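Local coordinates for alpha-acetolactate decarboxylase (Bacillus subtilis subsp. subtilis str. 168, PDB 5XNE), which converts acetolactate into acetoin and carbon dioxide, the second of three steps leading from pyruvate to (R,R)-butane-2,3-diol, at residues S8-L13 against I167-Y172; D19-L24 against P210-F215; R113-F118 against D194-I199; F118-T123 against D189-D194; F77-M82 against S200-M205. One frame throughout, in Å; residues are numbered along the deposited sequence.

Contact 1: residues S8-L13 against I167-Y172; sequences STMTSL and IAVSGY
Ser8 and Thr9 lead into the N-terminus of helix 10-14 just where it meets Ile167, and the contact is a worked example of helix capping shared between a side chain of its own and a carbonyl from far along the sequence. Thr9 is the N-cap. With chi1 at 76° its OG1 stands between the backbone N and the carbonyl carbon and folds back over the first turn. Thr9 CA also approaches Ile167 O at 3.4 Å, a CA-H...O contact. The same carbonyl takes the true hydrogen bond of the pair, Met10 N to Ile167 O at 2.9 Å, with the donor 41° above the carbonyl plane. The Met10 side chain starts out toward the loop, CG anti to the backbone N, and a bend at chi2 (65°) then turns its end away. Its flank lies obliquely across Val169, whose CG2 is 4.1 Å from Met10 SD. Helix 225-232 closes over both residues through Ile229, and the loop 167-170 passes on into strand 171-178, which carries the zinc ligands His173 and His175.

Thr11 adds a backbone bond to Gly166, and Tyr163 of the second subunit packs on Thr9, Thr11 and Ile167. With Ser12 the three leading amides of the helix all have oxygen partners, and such oxygens would also lie favourably at the positive end of the helix dipole. The last of the three is the capping bond itself, in which Ser12 N donates to Thr9 OG1 at 3.0 Å.

Contact 2: residues D19-L24 against P210-F215; sequences DGDFEL and PNTADF
Asp21 and Asn211 make the one direct hydrogen bond of this contact: Asn211 N donates to Asp21 OD2 at 3.0 Å, meeting the carboxylate from above its plane, 41° out. Asp21 has chi1 at 63°, which places CG between its own backbone N and carbonyl carbon and presents the carboxylate to the turn centred on Asn211, an inverse gamma turn.

Van der Waals contacts surround that bond. The second oxygen, Asp21 OD1, rests against Pro210 CB at 3.3 Å, the two side chains crossing at about a right angle. Thr212 brings its methyl to the same aspartate, with CG2 3.9 Å from Asp21 CB, and the methyl reaches on to the backbone of Gly20.

Waters make the other polar links between the segments. One molecule donates to Asp19 O at 2.8 Å and also bonds Thr212 OG1, the oxygen that caps helix 213-217 by accepting from Phe215 N at 3.0 Å. Two more tie the Asp214 carboxylate to the Asp19 backbone: each donates to Asp214 OD2, and one accepts from Asp19 N while the other donates to Asp19 O. Asp19 OD2 and Asp214 OD2 are 5.0 Å apart; the former has a long, weak ion pair with Lys131, and Asp19 OD1 is bonded to Tyr133 OH.

Phe215 lies under Pro210 CD and meets Leu108 of the second subunit. The contact thus ties the start of helix 213-217 to the approach to strand 22-23, which pairs with strand 69-70 and whose Phe22 packs on strand 3-7 and helix 27-30.

Contact 3: residues R113-F118 against D194-I199; sequences RIDGLF and DCTVTI
Strands 113-115 and 195-199 run antiparallel at 159°, joined by paired backbone bonds between Arg113 and Thr198 and between Asp115 and Thr196. This antiparallel beta pairing continues past a corner to Leu117 and Asp194 and ends in a classic bulge, Glu193 and Asp194 both facing Leu117. The chain turns at Gly116 on one side and at Asp194 on the other, and CA of Gly116 comes within 4.1 Å of CA of Cys195.

Two faces result. On the buried one, Ile114 and Val197 pack under Phe95 of helix 92-100, and Ile114 CG2 wedges tightly against Cys195, 3.2 Å from SG and 3.4 Å from CB. Cys195 has SG between its backbone N and carbonyl carbon (chi1 75°), which sets the sulfur beside that methyl.

The other face is largely polar and partly exposed. Thr196 CG2 touches Asp115 CB at 3.6 Å, and a water lies 2.8 Å from Thr198 OG1 and close to Asp115 OD2. Arg113 grips Asp115 side-on in a salt bridge: NE reaches the syn lone pair of Asp115 OD1 at 2.9 Å, NH2 meets that OD1 at 3.3 Å from above the carboxylate plane, and NE also lies 2.8 Å from OD2 in a weak bond. Arg113 NH1 forms a second salt bridge, to Asp49 OD2, while Thr154 OG1 bonds Asp115 OD1.

Contact 4: residues F118-T123 against D189-D194; sequences FKKVQT and DYVLED
Val191 O is held by two successive amides, Lys119 N at 2.8 Å and Lys120 N at 3.3 Å, both weak bonds. Sharing one carbonyl in this way is the signature of a classic beta bulge: Lys119 and Lys120 together face Val191, and the register slips by one beyond Phe118. Regular antiparallel pairing resumes at once, with Val191 N to Lys120 O at 2.8 Å and a nearly straight bond from Gln122 N to Asp189 O (2.9 Å, 176°).

Around the bulge the side chains lie on two sides. Val191 lies beside both lysines, its CG1 against Lys119 CB at 4.0 Å and its CG2 against Lys120 NZ at 3.9 Å. Phe118 turns to the buried side, where chi1 at -54° lays its ring alongside Leu192. The leucine CD2 comes to the ring edge, in its plane, at 3.4 Å from both CD2 and CE2 of Phe118. Next along, Tyr190 CB packs near Val121 CG2.

Strand 117-124 is thus held between strand 184-192 and two others, through Phe118 to Val151 of strand 151-160 and Val121 to Phe148 of strand 145-149, with Lys119 bonded to Asn150 between them. Helix 92-100 covers Tyr190 and Leu192 with Phe95, and its Glu96 takes the Tyr190 hydroxyl.

Contact 5: residues F77-M82 against S200-M205; sequences FFTPDM and SQKMNM
Ser200 meets the loop 77-82 with both atoms of its side chain. Its CB sits over the centre of one face of the Phe78 ring, 3.9 Å from the centroid and 11° off the normal, a CH-pi contact. With OG anti to the backbone N (chi1 -172°), the hydroxyl points past the ring to Thr79 and donates to Thr79 OG1 at 3.0 Å. Thr79 OG1 in turn donates to Asp81 OD1 at 2.8 Å, approaching from above the carboxylate plane, which probably helps to orient the aspartate.

Gln201 N donates to Asp81 OD2 at 2.8 Å, on the anti side of the carboxylate and 22° out of the plane. Gln201 CB lies 4.4 Å from Met82 CE, and its carbonyl joins the aspartate through water modelled between them.

The first segment is a loop that leads through an inverse gamma turn centred on Pro80 and a classic beta bulge, in which Asp81 and Met82 both face Ile199, into strand 82-86, antiparallel to strand 195-208.

Lys202 folds back along the loop, bent at chi2 and chi4, which brings CE to 3.5 Å from Phe77 O. Its NZ stays 5.1 Å from Asp81 OD2, where the opposite charges may still attract weakly. Farther on, Asn204 and Met205 pair antiparallel with a strand of the second subunit, so the sheet runs across the dimer interface, where Met205 packs against Met205 of that subunit.

How the contacts relate
Strand 195-208 links contacts 3 and 5 directly: Ile199 N lies 2.9 Å from Met82 O, and Thr198 packs on Phe78 and Pro80. Contacts 3 and 4, with centres 11 Å apart, share Phe118 and Asp194 and describe two sides of one corner, where Leu117 O faces Glu193 N as well. Contacts 1 and 2 meet through Phe215, which packs on Ser8 and Ser12, while Ile167 touches Met205 of contact 5. Contacts 1, 2 and 5 reach the second subunit. The zinc ion, bound by His173, His175 and His186, lies about 7 Å from the Val169 side chain of contact 1 and about 12 Å from that of Val121 in contact 4.

Contact 1: residues S8-L13 against I167-Y172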
# COMPACT_ATOMS: atom_id res chain seq x y z
N SER B 8 2.48 3.96 -9.11
CA SER B 8 3.22 2.70 -9.19
C SER B 8 4.08 2.40 -7.95
O SER B 8 3.88 3.01 -6.88
CB SER B 8 4.11 2.68 -10.45
OG SER B 8 4.51 1.34 -10.76
N THR B 9 5.00 1.44 -8.07
CA THR B 9 5.74 0.96 -6.90
C THR B 9 7.24 1.07 -7.05
O THR B 9 7.79 1.00 -8.16
CB THR B 9 5.42 -0.53 -6.58
OG1 THR B 9 6.09 -1.39 -7.52
CG2 THR B 9 3.92 -0.78 -6.61
N MET B 10 7.91 1.20 -5.92
CA MET B 10 9.36 1.26 -5.92
C MET B 10 9.94 -0.07 -6.40
O MET B 10 10.96 -0.09 -7.09
CB MET B 10 9.90 1.60 -4.52
CG MET B 10 11.40 1.75 -4.46
SD MET B 10 11.94 3.17 -5.43
CE MET B 10 13.72 2.98 -5.34
N THR B 11 9.29 -1.17 -6.07
CA THR B 11 9.83 -2.45 -6.51
C THR B 11 9.75 -2.63 -8.03
O THR B 11 10.58 -3.34 -8.61
CB THR B 11 9.14 -3.62 -5.83
OG1 THR B 11 7.73 -3.56 -6.08
CG2 THR B 11 9.43 -3.59 -4.31
N SER B 12 8.79 -1.98 -8.69
CA SER B 12 8.77 -2.01 -10.16
C SER B 12 9.95 -1.22 -10.73
O SER B 12 10.59 -1.65 -11.71
CB SER B 12 7.44 -1.48 -10.71
OG SER B 12 7.37 -1.57 -12.14
N LEU B 13 10.26 -0.09 -10.10
CA LEU B 13 11.44 0.67 -10.48
C LEU B 13 12.72 -0.16 -10.28
O LEU B 13 13.60 -0.18 -11.15
CB LEU B 13 11.50 1.98 -9.69
CG LEU B 13 12.11 3.21 -10.36
CD1 LEU B 13 11.34 3.64 -11.61
CD2 LEU B 13 12.24 4.34 -9.35
N ILE B 167 6.16 -0.34 -1.84
CA ILE B 167 5.29 0.53 -2.63
C ILE B 167 5.99 1.88 -2.76
O ILE B 167 6.28 2.34 -3.87
CB ILE B 167 3.91 0.70 -2.00
CG1 ILE B 167 3.14 -0.62 -2.10
CG2 ILE B 167 3.15 1.83 -2.70
CD1 ILE B 167 1.86 -0.63 -1.29
N ALA B 168 6.28 2.51 -1.63
CA ALA B 168 7.10 3.71 -1.61
C ALA B 168 8.39 3.41 -0.85
O ALA B 168 8.74 2.24 -0.65
CB ALA B 168 6.35 4.87 -0.99
N VAL B 169 9.10 4.45 -0.44
CA VAL B 169 10.33 4.26 0.31
C VAL B 169 10.08 4.55 1.79
O VAL B 169 9.81 5.69 2.16
CB VAL B 169 11.46 5.17 -0.21
CG1 VAL B 169 12.71 5.00 0.65
CG2 VAL B 169 11.75 4.85 -1.68
N SER B 170 10.14 3.52 2.62
CA SER B 170 9.92 3.65 4.06
C SER B 170 10.85 4.71 4.67
O SER B 170 12.02 4.80 4.29
CB SER B 170 10.15 2.30 4.76
OG SER B 170 10.00 2.43 6.15
N GLY B 171 10.32 5.47 5.62
CA GLY B 171 11.10 6.52 6.25
C GLY B 171 11.08 7.80 5.44
O GLY B 171 10.09 8.09 4.75
N TYR B 172 12.15 8.59 5.53
CA TYR B 172 12.23 9.85 4.80
C TYR B 172 12.67 9.62 3.37
O TYR B 172 13.64 8.91 3.10
CB TYR B 172 13.21 10.82 5.46
CG TYR B 172 12.78 11.32 6.82
CD1 TYR B 172 11.98 12.45 6.94
CD2 TYR B 172 13.19 10.68 7.98
CE1 TYR B 172 11.59 12.92 8.19
CE2 TYR B 172 12.81 11.13 9.23
CZ TYR B 172 12.01 12.25 9.32
OH TYR B 172 11.63 12.71 10.57

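Contact 2: residues D19-L24 against P210-F215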
# COMPACT_ATOMS: atom_id res chain seq x y z
N ASP B 19 9.60 2.98 -17.72
CA ASP B 19 8.63 3.66 -18.57
C ASP B 19 7.22 3.47 -18.01
O ASP B 19 6.72 2.35 -18.02
CB ASP B 19 8.69 3.14 -20.01
CG ASP B 19 9.96 3.54 -20.75
OD1 ASP B 19 10.88 4.13 -20.14
OD2 ASP B 19 10.03 3.26 -21.96
N GLY B 20 6.61 4.53 -17.50
CA GLY B 20 5.23 4.44 -17.05
C GLY B 20 4.27 5.13 -18.00
O GLY B 20 4.68 5.60 -19.06
N ASP B 21 3.00 5.19 -17.63
CA ASP B 21 2.02 5.88 -18.45
C ASP B 21 1.39 7.09 -17.75
O ASP B 21 0.48 7.72 -18.30
CB ASP B 21 0.92 4.91 -18.92
CG ASP B 21 0.12 4.33 -17.77
OD1 ASP B 21 0.52 4.48 -16.60
OD2 ASP B 21 -0.92 3.68 -18.05
N PHE B 22 1.87 7.43 -16.56
CA PHE B 22 1.35 8.62 -15.89
C PHE B 22 1.83 9.90 -16.56
O PHE B 22 3.04 10.14 -16.68
CB PHE B 22 1.73 8.65 -14.41
CG PHE B 22 1.20 9.87 -13.69
CD1 PHE B 22 -0.11 9.90 -13.23
CD2 PHE B 22 2.00 10.98 -13.48
CE1 PHE B 22 -0.60 11.02 -12.56
CE2 PHE B 22 1.52 12.10 -12.81
CZ PHE B 22 0.22 12.12 -12.36
N GLU B 23 0.88 10.71 -16.99
CA GLU B 23 1.19 11.94 -17.71
C GLU B 23 1.16 13.13 -16.77
O GLU B 23 0.14 13.36 -16.09
CB GLU B 23 0.19 12.14 -18.84
CG GLU B 23 0.54 13.27 -19.78
CD GLU B 23 0.33 12.87 -21.22
OE1 GLU B 23 -0.09 11.71 -21.46
OE2 GLU B 23 0.57 13.71 -22.11
N LEU B 24 2.25 13.88 -16.71
CA LEU B 24 2.38 14.96 -15.73
C LEU B 24 1.39 16.11 -16.01
O LEU B 24 1.19 16.98 -15.16
CB LEU B 24 3.84 15.48 -15.66
CG LEU B 24 4.86 14.46 -15.10
CD1 LEU B 24 6.20 15.01 -14.54
CD2 LEU B 24 4.24 13.63 -14.03
N PRO B 210 0.14 1.32 -13.19
CA PRO B 210 0.13 1.69 -14.61
C PRO B 210 -0.49 0.63 -15.50
O PRO B 210 -0.40 -0.55 -15.21
CB PRO B 210 1.62 1.86 -14.95
CG PRO B 210 2.34 1.04 -13.94
CD PRO B 210 1.48 0.98 -12.69
N ASN B 211 -1.12 1.08 -16.59
CA ASN B 211 -1.69 0.17 -17.56
C ASN B 211 -0.68 -0.07 -18.66
O ASN B 211 -0.90 0.30 -19.81
CB ASN B 211 -2.99 0.74 -18.11
CG ASN B 211 -3.76 -0.27 -18.93
OD1 ASN B 211 -3.70 -1.47 -18.66
ND2 ASN B 211 -4.48 0.21 -19.93
N THR B 212 0.45 -0.65 -18.29
CA THR B 212 1.52 -0.92 -19.24
C THR B 212 1.88 -2.39 -19.24
O THR B 212 1.86 -3.07 -18.20
CB THR B 212 2.80 -0.13 -18.94
OG1 THR B 212 3.32 -0.57 -17.69
CG2 THR B 212 2.52 1.38 -18.90
N ALA B 213 2.23 -2.91 -20.41
CA ALA B 213 2.66 -4.28 -20.48
C ALA B 213 3.92 -4.49 -19.63
O ALA B 213 4.08 -5.52 -18.99
CB ALA B 213 2.92 -4.70 -21.92
N ASP B 214 4.80 -3.48 -19.60
CA ASP B 214 6.02 -3.55 -18.79
C ASP B 214 5.71 -3.79 -17.32
O ASP B 214 6.35 -4.61 -16.67
CB ASP B 214 6.84 -2.27 -18.93
CG ASP B 214 7.50 -2.13 -20.27
OD1 ASP B 214 7.70 -3.17 -20.94
OD2 ASP B 214 7.82 -0.98 -20.65
N PHE B 215 4.73 -3.08 -16.79
CA PHE B 215 4.38 -3.27 -15.40
C PHE B 215 3.67 -4.61 -15.21
O PHE B 215 3.97 -5.34 -14.26
CB PHE B 215 3.49 -2.14 -14.88
CG PHE B 215 3.12 -2.32 -13.44
CD1 PHE B 215 4.01 -1.95 -12.43
CD2 PHE B 215 1.90 -2.88 -13.08
CE1 PHE B 215 3.68 -2.13 -11.09
CE2 PHE B 215 1.56 -3.08 -11.73
CZ PHE B 215 2.46 -2.70 -10.75
O HOH W 1 4.96 1.18 -16.15
O HOH W 2 9.85 0.16 -18.80
O HOH W 3 5.70 1.10 -20.22

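Contact 3: residues R113-F118 against D194-I199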
# COMPACT_ATOMS: atom_id res chain seq x y z
N ARG B 113 8.37 19.63 4.25
CA ARG B 113 9.06 20.66 3.51
C ARG B 113 9.96 21.46 4.44
O ARG B 113 9.55 21.84 5.54
CB ARG B 113 8.05 21.58 2.84
CG ARG B 113 8.63 22.68 2.03
CD ARG B 113 7.50 23.47 1.41
NE ARG B 113 8.00 24.67 0.79
CZ ARG B 113 7.28 25.44 -0.02
NH1 ARG B 113 6.04 25.09 -0.32
NH2 ARG B 113 7.83 26.53 -0.54
N ILE B 114 11.19 21.66 4.00
CA ILE B 114 12.19 22.45 4.71
C ILE B 114 12.55 23.62 3.81
O ILE B 114 13.07 23.41 2.72
CB ILE B 114 13.47 21.64 4.98
CG1 ILE B 114 13.35 20.62 6.10
CG2 ILE B 114 14.55 22.56 5.34
CD1 ILE B 114 14.69 19.96 6.37
N ASP B 115 12.30 24.85 4.26
CA ASP B 115 12.67 26.02 3.47
C ASP B 115 13.69 26.85 4.23
O ASP B 115 13.44 27.27 5.35
CB ASP B 115 11.46 26.88 3.15
CG ASP B 115 10.41 26.13 2.37
OD1 ASP B 115 10.58 25.97 1.14
OD2 ASP B 115 9.41 25.71 2.98
N GLY B 116 14.85 27.07 3.62
CA GLY B 116 15.85 27.89 4.28
C GLY B 116 17.23 27.72 3.71
O GLY B 116 17.39 27.55 2.49
N LEU B 117 18.23 27.77 4.58
CA LEU B 117 19.63 27.67 4.17
C LEU B 117 20.28 26.42 4.72
O LEU B 117 20.17 26.11 5.90
CB LEU B 117 20.42 28.90 4.62
CG LEU B 117 20.32 30.09 3.66
CD1 LEU B 117 18.92 30.71 3.65
CD2 LEU B 117 21.40 31.13 3.94
N PHE B 118 20.97 25.70 3.85
CA PHE B 118 21.60 24.46 4.23
C PHE B 118 23.10 24.60 4.15
O PHE B 118 23.63 25.04 3.14
CB PHE B 118 21.12 23.34 3.32
CG PHE B 118 19.64 23.24 3.28
CD1 PHE B 118 18.90 23.96 2.36
CD2 PHE B 118 18.97 22.46 4.20
CE1 PHE B 118 17.54 23.89 2.34
CE2 PHE B 118 17.61 22.37 4.18
CZ PHE B 118 16.89 23.09 3.25
N ASP B 194 19.81 26.99 8.97
CA ASP B 194 18.55 27.38 9.59
C ASP B 194 17.43 27.19 8.57
O ASP B 194 17.62 27.43 7.37
CB ASP B 194 18.60 28.83 10.07
CG ASP B 194 18.79 29.81 8.93
OD1 ASP B 194 17.78 30.21 8.32
OD2 ASP B 194 19.96 30.18 8.65
N CYS B 195 16.27 26.75 9.03
CA CYS B 195 15.15 26.55 8.12
C CYS B 195 13.82 26.56 8.84
O CYS B 195 13.74 26.38 10.06
CB CYS B 195 15.31 25.23 7.36
SG CYS B 195 14.97 23.71 8.33
N THR B 196 12.76 26.76 8.06
CA THR B 196 11.40 26.53 8.53
C THR B 196 10.93 25.16 8.04
O THR B 196 11.15 24.80 6.88
CB THR B 196 10.44 27.64 8.05
OG1 THR B 196 9.10 27.31 8.42
CG2 THR B 196 10.51 27.81 6.54
N VAL B 197 10.32 24.40 8.94
CA VAL B 197 9.74 23.11 8.59
C VAL B 197 8.23 23.21 8.56
O VAL B 197 7.61 23.87 9.41
CB VAL B 197 10.15 22.02 9.59
CG1 VAL B 197 9.65 20.65 9.10
CG2 VAL B 197 11.65 21.99 9.75
N THR B 198 7.62 22.57 7.57
CA THR B 198 6.17 22.49 7.50
C THR B 198 5.84 21.03 7.19
O THR B 198 6.50 20.41 6.36
CB THR B 198 5.60 23.42 6.42
OG1 THR B 198 6.15 24.73 6.58
CG2 THR B 198 4.10 23.53 6.57
N ILE B 199 4.84 20.50 7.89
CA ILE B 199 4.47 19.08 7.77
C ILE B 199 2.96 18.94 7.53
O ILE B 199 2.14 19.66 8.13
CB ILE B 199 4.88 18.29 9.03
CG1 ILE B 199 6.39 18.39 9.26
CG2 ILE B 199 4.47 16.82 8.92
CD1 ILE B 199 6.88 17.66 10.49
O HOH W 4 8.58 24.87 5.26

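Contact 4: residues F118-T123 against D189-D194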
# COMPACT_ATOMS: atom_id res chain seq x y z
N PHE B 118 20.97 25.70 3.85
CA PHE B 118 21.60 24.46 4.23
C PHE B 118 23.10 24.60 4.15
O PHE B 118 23.63 25.04 3.14
CB PHE B 118 21.12 23.34 3.32
CG PHE B 118 19.64 23.24 3.28
CD1 PHE B 118 18.90 23.96 2.36
CD2 PHE B 118 18.97 22.46 4.20
CE1 PHE B 118 17.54 23.89 2.34
CE2 PHE B 118 17.61 22.37 4.18
CZ PHE B 118 16.89 23.09 3.25
N LYS B 119 23.77 24.23 5.23
CA LYS B 119 25.22 24.22 5.24
C LYS B 119 25.75 23.25 4.20
O LYS B 119 26.67 23.57 3.45
CB LYS B 119 25.75 23.87 6.63
CG LYS B 119 27.26 23.86 6.70
CD LYS B 119 27.72 23.82 8.14
CE LYS B 119 29.21 24.06 8.24
NZ LYS B 119 29.98 23.11 7.39
N LYS B 120 25.15 22.05 4.17
CA LYS B 120 25.48 21.05 3.16
C LYS B 120 24.21 20.39 2.64
O LYS B 120 23.26 20.19 3.40
CB LYS B 120 26.41 19.97 3.71
CG LYS B 120 27.72 20.47 4.30
CD LYS B 120 28.56 19.30 4.81
CE LYS B 120 29.37 19.68 6.04
NZ LYS B 120 28.60 20.57 6.97
N VAL B 121 24.18 20.08 1.35
CA VAL B 121 23.22 19.12 0.80
C VAL B 121 23.98 18.24 -0.17
O VAL B 121 24.73 18.74 -1.01
CB VAL B 121 22.04 19.79 0.05
CG1 VAL B 121 21.02 18.73 -0.39
CG2 VAL B 121 21.36 20.84 0.89
N GLN B 122 23.80 16.93 -0.05
CA GLN B 122 24.33 16.03 -1.06
C GLN B 122 23.19 15.38 -1.80
O GLN B 122 22.27 14.85 -1.18
CB GLN B 122 25.22 14.95 -0.47
CG GLN B 122 25.85 14.09 -1.55
CD GLN B 122 26.76 13.02 -1.01
OE1 GLN B 122 26.31 11.99 -0.51
NE2 GLN B 122 28.06 13.27 -1.10
N THR B 123 23.25 15.44 -3.12
CA THR B 123 22.21 14.84 -3.95
C THR B 123 22.77 13.95 -5.04
O THR B 123 23.96 13.98 -5.34
CB THR B 123 21.36 15.91 -4.65
OG1 THR B 123 22.15 16.57 -5.65
CG2 THR B 123 20.81 16.93 -3.65
N ASP B 189 22.05 13.30 1.97
CA ASP B 189 22.49 13.82 3.26
C ASP B 189 22.35 15.34 3.25
O ASP B 189 22.27 15.95 2.19
CB ASP B 189 23.93 13.40 3.55
CG ASP B 189 24.35 13.66 4.99
OD1 ASP B 189 23.47 13.69 5.88
OD2 ASP B 189 25.56 13.84 5.24
N TYR B 190 22.28 15.93 4.44
CA TYR B 190 22.18 17.38 4.53
C TYR B 190 22.48 17.88 5.94
O TYR B 190 22.34 17.14 6.90
CB TYR B 190 20.80 17.85 4.09
CG TYR B 190 19.66 17.19 4.83
CD1 TYR B 190 19.16 15.96 4.43
CD2 TYR B 190 19.07 17.81 5.93
CE1 TYR B 190 18.12 15.36 5.09
CE2 TYR B 190 18.02 17.21 6.60
CZ TYR B 190 17.54 15.99 6.18
OH TYR B 190 16.51 15.39 6.84
N VAL B 191 22.91 19.13 6.02
CA VAL B 191 23.06 19.82 7.29
C VAL B 191 22.34 21.15 7.18
O VAL B 191 22.61 21.93 6.27
CB VAL B 191 24.53 20.05 7.67
CG1 VAL B 191 24.62 20.84 8.98
CG2 VAL B 191 25.26 18.72 7.79
N LEU B 192 21.40 21.39 8.09
CA LEU B 192 20.63 22.62 8.09
C LEU B 192 21.44 23.71 8.79
O LEU B 192 22.04 23.46 9.82
CB LEU B 192 19.28 22.44 8.81
CG LEU B 192 18.56 21.11 8.56
CD1 LEU B 192 17.23 21.05 9.28
CD2 LEU B 192 18.36 20.89 7.10
N GLU B 193 21.46 24.89 8.20
CA GLU B 193 22.02 26.04 8.89
C GLU B 193 20.88 26.68 9.68
O GLU B 193 20.97 26.86 10.89
CB GLU B 193 22.65 27.03 7.91
CG GLU B 193 23.27 28.25 8.57
CD GLU B 193 24.36 28.87 7.73
OE1 GLU B 193 24.70 28.30 6.67
OE2 GLU B 193 24.90 29.93 8.13
N ASP B 194 19.81 26.99 8.97
CA ASP B 194 18.55 27.38 9.59
C ASP B 194 17.43 27.19 8.57
O ASP B 194 17.62 27.43 7.37
CB ASP B 194 18.60 28.83 10.07
CG ASP B 194 18.79 29.81 8.93
OD1 ASP B 194 17.78 30.21 8.32
OD2 ASP B 194 19.96 30.18 8.65

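Contact 5: residues F77-M82 against S200-M205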
# COMPACT_ATOMS: atom_id res chain seq x y z
N PHE B 77 -1.95 17.20 -1.95
CA PHE B 77 -2.28 18.61 -1.79
C PHE B 77 -1.82 18.99 -0.40
O PHE B 77 -2.41 18.57 0.61
CB PHE B 77 -3.78 18.86 -1.99
CG PHE B 77 -4.21 18.79 -3.42
CD1 PHE B 77 -3.86 19.81 -4.31
CD2 PHE B 77 -4.93 17.70 -3.90
CE1 PHE B 77 -4.24 19.74 -5.65
CE2 PHE B 77 -5.31 17.63 -5.23
CZ PHE B 77 -4.97 18.64 -6.11
N PHE B 78 -0.74 19.76 -0.36
CA PHE B 78 -0.06 20.07 0.88
C PHE B 78 -0.88 21.05 1.71
O PHE B 78 -1.37 22.05 1.19
CB PHE B 78 1.32 20.64 0.59
CG PHE B 78 2.22 20.72 1.79
CD1 PHE B 78 2.12 21.77 2.69
CD2 PHE B 78 3.19 19.74 2.01
CE1 PHE B 78 2.96 21.83 3.80
CE2 PHE B 78 4.02 19.80 3.10
CZ PHE B 78 3.92 20.85 4.01
N THR B 79 -1.03 20.73 2.99
CA THR B 79 -1.69 21.62 3.94
C THR B 79 -0.76 21.81 5.12
O THR B 79 -0.19 20.86 5.63
CB THR B 79 -3.04 21.07 4.41
OG1 THR B 79 -2.83 19.86 5.15
CG2 THR B 79 -3.94 20.77 3.22
N PRO B 80 -0.58 23.06 5.58
CA PRO B 80 0.40 23.30 6.64
C PRO B 80 -0.10 22.91 8.04
O PRO B 80 -0.42 23.78 8.86
CB PRO B 80 0.63 24.81 6.55
CG PRO B 80 -0.64 25.35 5.99
CD PRO B 80 -1.15 24.31 5.04
N ASP B 81 -0.16 21.61 8.33
CA ASP B 81 -0.73 21.13 9.59
C ASP B 81 0.16 21.43 10.80
O ASP B 81 -0.35 21.68 11.90
CB ASP B 81 -0.99 19.63 9.52
CG ASP B 81 -1.91 19.26 8.38
OD1 ASP B 81 -2.68 20.13 7.92
OD2 ASP B 81 -1.88 18.10 7.94
N MET B 82 1.47 21.35 10.60
CA MET B 82 2.43 21.57 11.68
C MET B 82 3.60 22.39 11.17
O MET B 82 4.06 22.23 10.03
CB MET B 82 2.94 20.24 12.24
CG MET B 82 1.87 19.36 12.87
SD MET B 82 2.41 17.65 13.16
CE MET B 82 1.96 16.89 11.60
N SER B 200 2.60 18.01 6.64
CA SER B 200 1.21 17.77 6.29
C SER B 200 0.89 16.29 6.53
O SER B 200 1.56 15.42 5.99
CB SER B 200 0.95 18.17 4.84
OG SER B 200 -0.43 18.13 4.52
N GLN B 201 -0.12 16.02 7.35
CA GLN B 201 -0.47 14.66 7.74
C GLN B 201 -1.56 14.11 6.82
O GLN B 201 -2.55 14.78 6.56
CB GLN B 201 -0.93 14.63 9.20
CG GLN B 201 -1.52 13.30 9.66
CD GLN B 201 -1.98 13.36 11.10
OE1 GLN B 201 -1.21 13.69 12.00
NE2 GLN B 201 -3.25 13.05 11.33
N LYS B 202 -1.38 12.88 6.34
CA LYS B 202 -2.37 12.26 5.45
C LYS B 202 -2.84 10.89 5.98
O LYS B 202 -2.02 10.09 6.44
CB LYS B 202 -1.80 12.12 4.04
CG LYS B 202 -1.46 13.46 3.35
CD LYS B 202 -2.69 14.36 3.30
CE LYS B 202 -2.41 15.68 2.61
NZ LYS B 202 -1.26 16.31 3.24
N MET B 203 -4.15 10.64 5.90
CA MET B 203 -4.76 9.41 6.42
C MET B 203 -5.07 8.37 5.34
O MET B 203 -5.60 7.32 5.64
CB MET B 203 -6.06 9.71 7.17
CG MET B 203 -5.92 10.70 8.30
SD MET B 203 -4.76 10.11 9.54
CE MET B 203 -5.77 8.91 10.43
N ASN B 204 -4.78 8.70 4.09
CA ASN B 204 -5.03 7.79 2.98
C ASN B 204 -3.81 7.70 2.08
O ASN B 204 -3.10 8.69 1.90
CB ASN B 204 -6.21 8.25 2.10
CG ASN B 204 -7.55 8.17 2.79
OD1 ASN B 204 -8.31 7.20 2.62
ND2 ASN B 204 -7.87 9.21 3.56
N MET B 205 -3.59 6.53 1.51
CA MET B 205 -2.66 6.40 0.40
C MET B 205 -3.40 5.73 -0.74
O MET B 205 -3.90 4.62 -0.56
CB MET B 205 -1.43 5.58 0.77
CG MET B 205 -0.53 5.39 -0.46
SD MET B 205 0.52 3.96 -0.39
CE MET B 205 -0.68 2.64 -0.22
O HOH W 5 -3.42 17.26 5.73
O HOH W 6 -4.37 17.01 7.59